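Local coordinates for protein YlmD (Geobacillus stearothermophilus, PDB 6T1B) that catalyses the phosphorolysis of adenosine, inosine and S-methyl-5'-thioadenosine to the free base and a ribose 1-phosphate, and also deaminates adenosine, at residues A230-N234 with S235-V239. Sequence-based numbering, arbitrary orientation.
Sequences AGVPN and SHIYV
Pro233 and His236 meet round the single 3-10 turn that leads from helix 219-229 into edge strand 237-239. Ser235 is an exposed residue of the turn, directly after Asn234, whose OD1 is hydrogen-bonded to Arg224 on that helix. At His236 the backbone N gives a hydrogen bond to Pro233 O, 2.9 Å long. The imidazole has CG beside its own backbone N (chi1 -71°), which lays one face over the proline: Pro233 CG lies 3.9 Å from the ring centroid and only 8° off the ring normal, a CH-pi contact. The ring also stacks with Tyr173, and ND1 is hydrogen-bonded to Ile172 O. Trimming this side chain to an alanine is likely to leave Ile172 O without its ND1 partner and to remove the ring that Tyr173 and Pro233 pack against. Next, Ile237 N closes the turn on Asn234 O at 3.2 Å, while Ile237 CG1 reaches back to Val232 CG1 at 3.7 Å, and Ile237 also touches Leu227 and Leu228 of the helix. Two successive backbone bonds thus set the turn and the Val232-Ile237 pair spans it, while the imidazole, with a proline over one face and a hydrogen bond through ND1, links it to Ile172 and Tyr173 at the start of strand 173-176.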
ATOM      1  N   ALA A 230       3.006  18.135  -2.200  1.00 20.29           N
ATOM      2  CA  ALA A 230       2.362  18.337  -0.904  1.00 21.22           C
ATOM      3  C   ALA A 230       3.340  18.735   0.196  1.00 19.75           C
ATOM      4  O   ALA A 230       2.908  19.022   1.317  1.00 23.15           O
ATOM      5  CB  ALA A 230       1.614  17.065  -0.491  1.00 21.98           C
ATOM      6  N   GLY A 231       4.641  18.769  -0.088  1.00 19.80           N
ATOM      7  CA  GLY A 231       5.626  19.232   0.860  1.00 18.86           C
ATOM      8  C   GLY A 231       6.529  18.176   1.454  1.00 20.60           C
ATOM      9  O   GLY A 231       7.416  18.509   2.241  1.00 20.05           O
ATOM     10  N   VAL A 232       6.354  16.919   1.119  1.00 17.47           N
ATOM     11  CA  VAL A 232       7.246  15.898   1.683  1.00 17.12           C
ATOM     12  C   VAL A 232       8.612  16.027   1.018  1.00 15.59           C
ATOM     13  O   VAL A 232       8.692  16.000  -0.222  1.00 17.40           O
ATOM     14  CB  VAL A 232       6.683  14.501   1.464  1.00 15.02           C
ATOM     15  CG1 VAL A 232       7.622  13.476   2.065  1.00 17.21           C
ATOM     16  CG2 VAL A 232       5.278  14.382   2.080  1.00 17.31           C
ATOM     17  N   PRO A 233       9.697  16.129   1.776  1.00 16.54           N
ATOM     18  CA  PRO A 233      11.009  16.356   1.151  1.00 16.93           C
ATOM     19  C   PRO A 233      11.438  15.175   0.291  1.00 16.43           C
ATOM     20  O   PRO A 233      11.222  14.011   0.652  1.00 17.10           O
ATOM     21  CB  PRO A 233      11.954  16.529   2.347  1.00 17.53           C
ATOM     22  CG  PRO A 233      11.064  16.996   3.465  1.00 18.60           C
ATOM     23  CD  PRO A 233       9.767  16.249   3.249  1.00 17.44           C
ATOM     24  N   ASN A 234      12.120  15.507  -0.816  1.00 17.15           N
ATOM     25  CA  ASN A 234      12.627  14.496  -1.742  1.00 18.26           C
ATOM     26  C   ASN A 234      13.406  13.411  -1.010  1.00 18.96           C
ATOM     27  O   ASN A 234      13.229  12.221  -1.275  1.00 18.93           O
ATOM     28  CB  ASN A 234      13.499  15.193  -2.787  1.00 19.31           C
ATOM     29  CG  ASN A 234      14.110  14.245  -3.797  1.00 23.40           C
ATOM     30  OD1 ASN A 234      13.400  13.473  -4.438  1.00 25.63           O
ATOM     31  ND2 ASN A 234      15.434  14.304  -3.941  1.00 24.21           N
ATOM     32  N   SER A 235      14.297  13.809  -0.099  1.00 17.63           N
ATOM     33  CA  SER A 235      15.174  12.855   0.585  1.00 19.82           C
ATOM     34  C   SER A 235      14.436  12.019   1.622  1.00 17.46           C
ATOM     35  O   SER A 235      15.038  11.115   2.211  1.00 20.41           O
ATOM     36  CB  SER A 235      16.373  13.586   1.195  1.00 24.79           C
ATOM     37  OG  SER A 235      15.958  14.489   2.192  1.00 25.27           O
ATOM     38  N   HIS A 236      13.166  12.311   1.871  1.00 15.81           N
ATOM     39  CA  HIS A 236      12.330  11.544   2.774  1.00 15.52           C
ATOM     40  C   HIS A 236      11.479  10.503   2.067  1.00 14.28           C
ATOM     41  O   HIS A 236      10.702   9.814   2.737  1.00 15.26           O
ATOM     42  CB  HIS A 236      11.393  12.470   3.546  1.00 16.45           C
ATOM     43  CG  HIS A 236      12.066  13.334   4.570  1.00 16.99           C
ATOM     44  ND1 HIS A 236      11.376  13.831   5.648  1.00 17.14           N
ATOM     45  CD2 HIS A 236      13.340  13.779   4.695  1.00 19.34           C
ATOM     46  CE1 HIS A 236      12.191  14.557   6.396  1.00 18.44           C
ATOM     47  NE2 HIS A 236      13.391  14.531   5.846  1.00 18.43           N
ATOM     48  N   ILE A 237      11.556  10.422   0.735  1.00 14.49           N
ATOM     49  CA  ILE A 237      10.703   9.543  -0.064  1.00 14.96           C
ATOM     50  C   ILE A 237      11.571   8.448  -0.663  1.00 17.24           C
ATOM     51  O   ILE A 237      12.476   8.734  -1.469  1.00 18.84           O
ATOM     52  CB  ILE A 237       9.982  10.298  -1.189  1.00 14.81           C
ATOM     53  CG1 ILE A 237       9.116  11.417  -0.616  1.00 15.03           C
ATOM     54  CG2 ILE A 237       9.118   9.324  -2.002  1.00 15.47           C
ATOM     55  CD1 ILE A 237       8.643  12.410  -1.678  1.00 17.38           C
ATOM     56  N   TYR A 238      11.283   7.207  -0.279  1.00 14.93           N
ATOM     57  CA  TYR A 238      12.012   6.031  -0.726  1.00 15.64           C
ATOM     58  C   TYR A 238      11.101   5.246  -1.648  1.00 15.53           C
ATOM     59  O   TYR A 238       9.930   5.052  -1.324  1.00 16.43           O
ATOM     60  CB  TYR A 238      12.345   5.158   0.483  1.00 16.50           C
ATOM     61  CG  TYR A 238      13.246   5.825   1.506  1.00 18.04           C
ATOM     62  CD1 TYR A 238      12.743   6.764   2.392  1.00 19.52           C
ATOM     63  CD2 TYR A 238      14.598   5.510   1.584  1.00 21.75           C
ATOM     64  CE1 TYR A 238      13.566   7.388   3.335  1.00 22.76           C
ATOM     65  CE2 TYR A 238      15.422   6.115   2.528  1.00 23.64           C
ATOM     66  CZ  TYR A 238      14.892   7.050   3.395  1.00 20.76           C
ATOM     67  OH  TYR A 238      15.718   7.650   4.333  1.00 31.65           O
ATOM     68  N   VAL A 239      11.617   4.808  -2.791  1.00 15.97           N
ATOM     69  CA  VAL A 239      10.781   4.154  -3.802  1.00 14.80           C
ATOM     70  C   VAL A 239      11.367   2.782  -4.111  1.00 16.20           C
ATOM     71  O   VAL A 239      12.516   2.674  -4.549  1.00 19.39           O
ATOM     72  CB  VAL A 239      10.690   4.998  -5.084  1.00 18.81           C
ATOM     73  CG1 VAL A 239       9.781   4.349  -6.097  1.00 19.00           C
ATOM     74  CG2 VAL A 239      10.203   6.404  -4.772  1.00 18.27           C
TER